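Local structure of Lin2111 protein (Listeria innocua, 3EDP) at residues Y72-T86 and L97-A109. The protein is of unknown function but probably acts as a DNA-binding transcription regulator of the GntR family, with a winged-helix N-terminal domain and a UTRA domain. Residues are numbered along the deposited sequence; the frame is centred on the assembly and turned at random.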
loop_
_atom_site.group_PDB
_atom_site.type_symbol
_atom_site.label_atom_id
_atom_site.label_comp_id
_atom_site.label_asym_id
_atom_site.label_seq_id
_atom_site.Cartn_x
_atom_site.Cartn_y
_atom_site.Cartn_z
ATOM N N TYR A 72 2.040 -4.863 31.063
ATOM C CA TYR A 72 2.841 -4.132 30.092
ATOM C C TYR A 72 2.975 -2.679 30.520
ATOM O O TYR A 72 2.029 -2.077 31.043
ATOM C CB TYR A 72 2.205 -4.219 28.701
ATOM C CG TYR A 72 2.010 -5.638 28.210
ATOM C CD1 TYR A 72 2.968 -6.257 27.422
ATOM C CD2 TYR A 72 0.876 -6.360 28.548
ATOM C CE1 TYR A 72 2.799 -7.556 26.977
ATOM C CE2 TYR A 72 0.696 -7.660 28.113
ATOM C CZ TYR A 72 1.659 -8.254 27.325
ATOM O OH TYR A 72 1.486 -9.549 26.885
ATOM N N VAL A 73 4.161 -2.121 30.317
ATOM C CA VAL A 73 4.371 -0.705 30.560
ATOM C C VAL A 73 3.888 0.070 29.339
ATOM O O VAL A 73 4.124 -0.337 28.201
ATOM C CB VAL A 73 5.859 -0.392 30.819
ATOM C CG1 VAL A 73 6.038 1.070 31.193
ATOM C CG2 VAL A 73 6.397 -1.290 31.916
ATOM N N GLN A 74 3.187 1.171 29.576
ATOM C CA GLN A 74 2.714 2.008 28.485
ATOM C C GLN A 74 3.893 2.777 27.893
ATOM O O GLN A 74 4.715 3.316 28.632
ATOM C CB GLN A 74 1.632 2.973 28.983
ATOM C CG GLN A 74 0.284 2.318 29.265
ATOM C CD GLN A 74 -0.541 2.112 28.003
ATOM O OE1 GLN A 74 -0.037 2.262 26.887
ATOM N NE2 GLN A 74 -1.822 1.776 28.175
ATOM N N PRO A 75 3.987 2.819 26.551
ATOM C CA PRO A 75 5.063 3.592 25.919
ATOM C C PRO A 75 4.987 5.070 26.305
ATOM O O PRO A 75 3.910 5.591 26.607
ATOM C CB PRO A 75 4.807 3.407 24.415
ATOM C CG PRO A 75 3.401 2.919 24.296
ATOM C CD PRO A 75 3.071 2.206 25.572
ATOM N N LYS A 76 6.133 5.737 26.305
ATOM C CA LYS A 76 6.202 7.148 26.663
ATOM C C LYS A 76 6.715 7.987 25.501
ATOM O O LYS A 76 7.753 7.683 24.914
ATOM C CB LYS A 76 7.114 7.334 27.880
ATOM C CG LYS A 76 6.394 7.262 29.218
ATOM C CD LYS A 76 6.030 8.655 29.721
ATOM C CE LYS A 76 7.272 9.415 30.183
ATOM N NZ LYS A 76 6.989 10.853 30.457
ATOM N N LEU A 77 5.987 9.045 25.170
ATOM C CA LEU A 77 6.427 9.946 24.116
ATOM C C LEU A 77 7.370 11.004 24.679
ATOM O O LEU A 77 7.062 12.201 24.681
ATOM C CB LEU A 77 5.233 10.598 23.414
ATOM C CG LEU A 77 4.352 9.692 22.548
ATOM C CD1 LEU A 77 3.100 10.436 22.116
ATOM C CD2 LEU A 77 5.114 9.153 21.325
ATOM N N THR A 78 8.522 10.556 25.165
ATOM C CA THR A 78 9.539 11.480 25.650
ATOM C C THR A 78 10.178 12.160 24.454
ATOM O O THR A 78 9.916 11.793 23.308
ATOM C CB THR A 78 10.637 10.752 26.432
ATOM O OG1 THR A 78 11.287 9.807 25.574
ATOM C CG2 THR A 78 10.047 10.029 27.646
ATOM N N ALA A 79 11.019 13.150 24.718
ATOM C CA ALA A 79 11.695 13.867 23.649
ATOM C C ALA A 79 12.571 12.898 22.876
ATOM O O ALA A 79 12.676 12.975 21.649
ATOM C CB ALA A 79 12.528 15.006 24.219
ATOM N N GLN A 80 13.188 11.973 23.600
ATOM C CA GLN A 80 14.087 11.008 22.978
ATOM C C GLN A 80 13.337 10.049 22.053
ATOM O O GLN A 80 13.771 9.784 20.931
ATOM C CB GLN A 80 14.859 10.218 24.042
ATOM C CG GLN A 80 15.941 9.328 23.459
ATOM C CD GLN A 80 16.872 10.087 22.530
ATOM O OE1 GLN A 80 17.143 9.650 21.407
ATOM N NE2 GLN A 80 17.360 11.236 22.988
ATOM N N ASN A 81 12.222 9.515 22.538
ATOM C CA ASN A 81 11.440 8.574 21.750
ATOM C C ASN A 81 10.877 9.223 20.490
ATOM O O ASN A 81 10.864 8.610 19.423
ATOM C CB ASN A 81 10.338 7.930 22.599
ATOM C CG ASN A 81 10.881 6.833 23.518
ATOM O OD1 ASN A 81 12.027 6.385 23.366
ATOM N ND2 ASN A 81 10.060 6.395 24.470
ATOM N N ILE A 82 10.434 10.467 20.614
ATOM C CA ILE A 82 9.910 11.191 19.465
ATOM C C ILE A 82 10.998 11.350 18.417
ATOM O O ILE A 82 10.774 11.087 17.228
ATOM C CB ILE A 82 9.325 12.554 19.864
ATOM C CG1 ILE A 82 7.991 12.354 20.588
ATOM C CG2 ILE A 82 9.105 13.414 18.637
ATOM C CD1 ILE A 82 7.561 13.555 21.443
ATOM N N LEU A 83 12.181 11.752 18.867
ATOM C CA LEU A 83 13.346 11.854 17.991
ATOM C C LEU A 83 13.625 10.520 17.295
ATOM O O LEU A 83 13.920 10.484 16.107
ATOM C CB LEU A 83 14.575 12.292 18.794
ATOM C CG LEU A 83 15.869 12.475 18.000
ATOM C CD1 LEU A 83 15.643 13.370 16.787
ATOM C CD2 LEU A 83 16.970 13.037 18.892
ATOM N N GLU A 84 13.531 9.427 18.047
ATOM C CA GLU A 84 13.747 8.086 17.504
ATOM C C GLU A 84 12.685 7.682 16.476
ATOM O O GLU A 84 12.993 7.034 15.472
ATOM C CB GLU A 84 13.762 7.058 18.638
ATOM C CG GLU A 84 15.099 6.905 19.337
ATOM C CD GLU A 84 15.894 5.731 18.805
ATOM O OE1 GLU A 84 15.704 5.371 17.622
ATOM O OE2 GLU A 84 16.698 5.162 19.572
HETATM N N MSE A 85 11.436 8.054 16.733
HETATM C CA MSE A 85 10.327 7.589 15.903
HETATM C C MSE A 85 10.132 8.398 14.623
HETATM O O MSE A 85 9.662 7.876 13.611
HETATM C CB MSE A 85 9.029 7.587 16.712
HETATM C CG MSE A 85 9.025 6.583 17.851
HETATM SE SE MSE A 85 7.675 6.992 19.208
HETATM C CE MSE A 85 6.133 6.103 18.428
ATOM N N THR A 86 10.481 9.677 14.672
ATOM C CA THR A 86 10.149 10.583 13.584
ATOM C C THR A 86 11.368 11.341 13.082
ATOM O O THR A 86 11.319 11.963 12.030
ATOM C CB THR A 86 9.092 11.601 14.040
ATOM O OG1 THR A 86 9.683 12.520 14.972
ATOM C CG2 THR A 86 7.938 10.889 14.714
ATOM N N LEU A 97 5.963 19.696 7.346
ATOM C CA LEU A 97 6.111 18.670 6.317
ATOM C C LEU A 97 6.786 17.426 6.889
ATOM O O LEU A 97 7.387 16.633 6.163
ATOM C CB LEU A 97 6.875 19.209 5.105
ATOM C CG LEU A 97 6.075 20.140 4.188
ATOM C CD1 LEU A 97 6.993 20.891 3.236
ATOM C CD2 LEU A 97 5.010 19.361 3.423
ATOM N N LYS A 98 6.680 17.275 8.205
ATOM C CA LYS A 98 7.165 16.091 8.897
ATOM C C LYS A 98 6.000 15.446 9.634
ATOM O O LYS A 98 4.865 15.916 9.544
ATOM C CB LYS A 98 8.280 16.460 9.877
ATOM C CG LYS A 98 9.516 17.045 9.208
ATOM C CD LYS A 98 10.286 15.986 8.437
ATOM C CE LYS A 98 11.075 16.602 7.292
ATOM N NZ LYS A 98 11.862 17.791 7.722
ATOM N N LYS A 99 6.280 14.372 10.362
ATOM C CA LYS A 99 5.231 13.649 11.068
ATOM C C LYS A 99 5.238 13.971 12.556
ATOM O O LYS A 99 6.284 13.946 13.202
ATOM C CB LYS A 99 5.354 12.145 10.818
ATOM C CG LYS A 99 5.315 11.792 9.336
ATOM C CD LYS A 99 5.224 10.302 9.100
ATOM C CE LYS A 99 5.102 10.006 7.613
ATOM N NZ LYS A 99 5.132 8.550 7.315
ATOM N N ASP A 100 4.059 14.278 13.085
ATOM C CA ASP A 100 3.904 14.712 14.468
ATOM C C ASP A 100 3.019 13.735 15.238
ATOM O O ASP A 100 1.810 13.664 15.000
ATOM C CB ASP A 100 3.292 16.115 14.502
ATOM C CG ASP A 100 3.123 16.653 15.915
ATOM O OD1 ASP A 100 3.904 16.262 16.812
ATOM O OD2 ASP A 100 2.207 17.481 16.127
ATOM N N ILE A 101 3.622 12.981 16.155
ATOM C CA ILE A 101 2.881 11.976 16.919
ATOM C C ILE A 101 1.962 12.609 17.962
ATOM O O ILE A 101 2.385 13.441 18.759
ATOM C CB ILE A 101 3.825 10.961 17.598
ATOM C CG1 ILE A 101 4.759 10.332 16.570
ATOM C CG2 ILE A 101 3.029 9.877 18.306
ATOM C CD1 ILE A 101 5.581 9.199 17.133
ATOM N N LYS A 102 0.696 12.214 17.943
ATOM C CA LYS A 102 -0.287 12.754 18.867
ATOM C C LYS A 102 -0.554 11.783 20.010
ATOM O O LYS A 102 -0.833 12.190 21.129
ATOM C CB LYS A 102 -1.608 13.027 18.138
ATOM C CG LYS A 102 -1.480 13.835 16.859
ATOM C CD LYS A 102 -1.519 15.331 17.116
ATOM C CE LYS A 102 -0.137 15.894 17.358
ATOM N NZ LYS A 102 -0.153 17.383 17.330
ATOM N N ASP A 103 -0.484 10.496 19.706
ATOM C CA ASP A 103 -0.896 9.453 20.628
ATOM C C ASP A 103 -0.139 8.170 20.326
ATOM O O ASP A 103 0.045 7.805 19.156
ATOM C CB ASP A 103 -2.393 9.176 20.473
ATOM C CG ASP A 103 -3.230 9.924 21.475
ATOM O OD1 ASP A 103 -2.821 9.986 22.655
ATOM O OD2 ASP A 103 -4.300 10.440 21.084
ATOM N N PHE A 104 0.282 7.486 21.385
ATOM C CA PHE A 104 0.886 6.168 21.263
ATOM C C PHE A 104 0.599 5.412 22.556
ATOM O O PHE A 104 1.138 5.745 23.609
ATOM C CB PHE A 104 2.393 6.296 21.002
ATOM C CG PHE A 104 3.113 4.977 20.852
ATOM C CD1 PHE A 104 2.454 3.851 20.386
ATOM C CD2 PHE A 104 4.467 4.878 21.149
ATOM C CE1 PHE A 104 3.127 2.638 20.235
ATOM C CE2 PHE A 104 5.142 3.672 21.011
ATOM C CZ PHE A 104 4.472 2.551 20.547
ATOM N N TYR A 105 -0.268 4.411 22.490
ATOM C CA TYR A 105 -0.585 3.653 23.694
ATOM C C TYR A 105 -1.089 2.246 23.395
ATOM O O TYR A 105 -1.370 1.898 22.244
ATOM C CB TYR A 105 -1.598 4.409 24.565
ATOM C CG TYR A 105 -2.962 4.532 23.921
ATOM C CD1 TYR A 105 -4.023 3.743 24.340
ATOM C CD2 TYR A 105 -3.182 5.427 22.887
ATOM C CE1 TYR A 105 -5.270 3.850 23.753
ATOM C CE2 TYR A 105 -4.423 5.545 22.292
ATOM C CZ TYR A 105 -5.464 4.753 22.729
ATOM O OH TYR A 105 -6.705 4.864 22.143
ATOM N N ILE A 106 -1.174 1.443 24.450
ATOM C CA ILE A 106 -1.699 0.091 24.371
ATOM C C ILE A 106 -3.114 0.073 24.931
ATOM O O ILE A 106 -3.406 0.742 25.924
ATOM C CB ILE A 106 -0.836 -0.867 25.198
ATOM C CG1 ILE A 106 0.630 -0.771 24.759
ATOM C CG2 ILE A 106 -1.376 -2.284 25.112
ATOM C CD1 ILE A 106 1.583 -1.536 25.652
ATOM N N ARG A 107 -3.983 -0.704 24.298
ATOM C CA ARG A 107 -5.381 -0.795 24.686
ATOM C C ARG A 107 -5.897 -2.169 24.272
ATOM O O ARG A 107 -5.269 -2.860 23.470
ATOM C CB ARG A 107 -6.179 0.268 23.938
ATOM C CG ARG A 107 -5.904 0.216 22.423
ATOM C CD ARG A 107 -6.953 0.949 21.590
ATOM N NE ARG A 107 -8.126 0.116 21.342
ATOM C CZ ARG A 107 -9.227 0.541 20.725
ATOM N NH1 ARG A 107 -9.308 1.796 20.298
ATOM N NH2 ARG A 107 -10.251 -0.286 20.538
ATOM N N LYS A 108 -7.051 -2.559 24.801
ATOM C CA LYS A 108 -7.696 -3.783 24.346
ATOM C C LYS A 108 -8.157 -3.612 22.908
ATOM O O LYS A 108 -8.443 -2.499 22.464
ATOM C CB LYS A 108 -8.874 -4.151 25.245
ATOM C CG LYS A 108 -8.476 -4.957 26.473
ATOM C CD LYS A 108 -9.534 -4.893 27.564
ATOM C CE LYS A 108 -9.530 -3.534 28.249
ATOM N NZ LYS A 108 -10.181 -3.577 29.590
ATOM N N ALA A 109 -8.217 -4.718 22.177
ATOM C CA ALA A 109 -8.633 -4.682 20.786
ATOM C C ALA A 109 -10.084 -4.231 20.679
ATOM O O ALA A 109 -10.425 -3.427 19.814
ATOM C CB ALA A 109 -8.444 -6.057 20.136
HETATM O O HOH W 1 1.192 5.390 26.370
HETATM O O HOH W 2 9.005 12.817 10.700
HETATM O O HOH W 3 7.354 14.223 15.565
#
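Q74 grips the backbone of I106 at both ends of its side-chain amide, much as a neighbouring strand would. I106 N gives a nearly straight bond to Q74 OE1 (2.8 Å, 170°), in the carbonyl plane and on a lone pair. Q74 NE2 returns one to I106 O at 2.9 Å. The Q74 chain bends at chi2 (-81°), which turns the amide to the strand. P75 lies over one face of the F104 ring in a CH-pi contact, with P75 CG 3.7 Å from the ring centroid and almost on its normal. Strand 70-73 belongs to the wing hairpin of the winged-helix domain, and strand 99-108 is an outermost strand of the UTRA sheet within this chain. Residues 74-78 lead from the hairpin to helix 79-86, which packs on the same strand through M85 and T86. L77 CD2 sits at the F104 ring edge, near its plane, and packs on I101 CG2 at 3.7 Å. The selenomethionine at M85 makes an oblique Met-aromatic contact with that ring, its chain bent at chi3 (86°). M85 CE also presses tightly on I101 CD1 at 3.4 Å. T86 CG2 packs on I101 CG1 at 3.7 Å; nearby, one water donates to both T86 OG1 and K99 O, and another joins T86 O to K99 N.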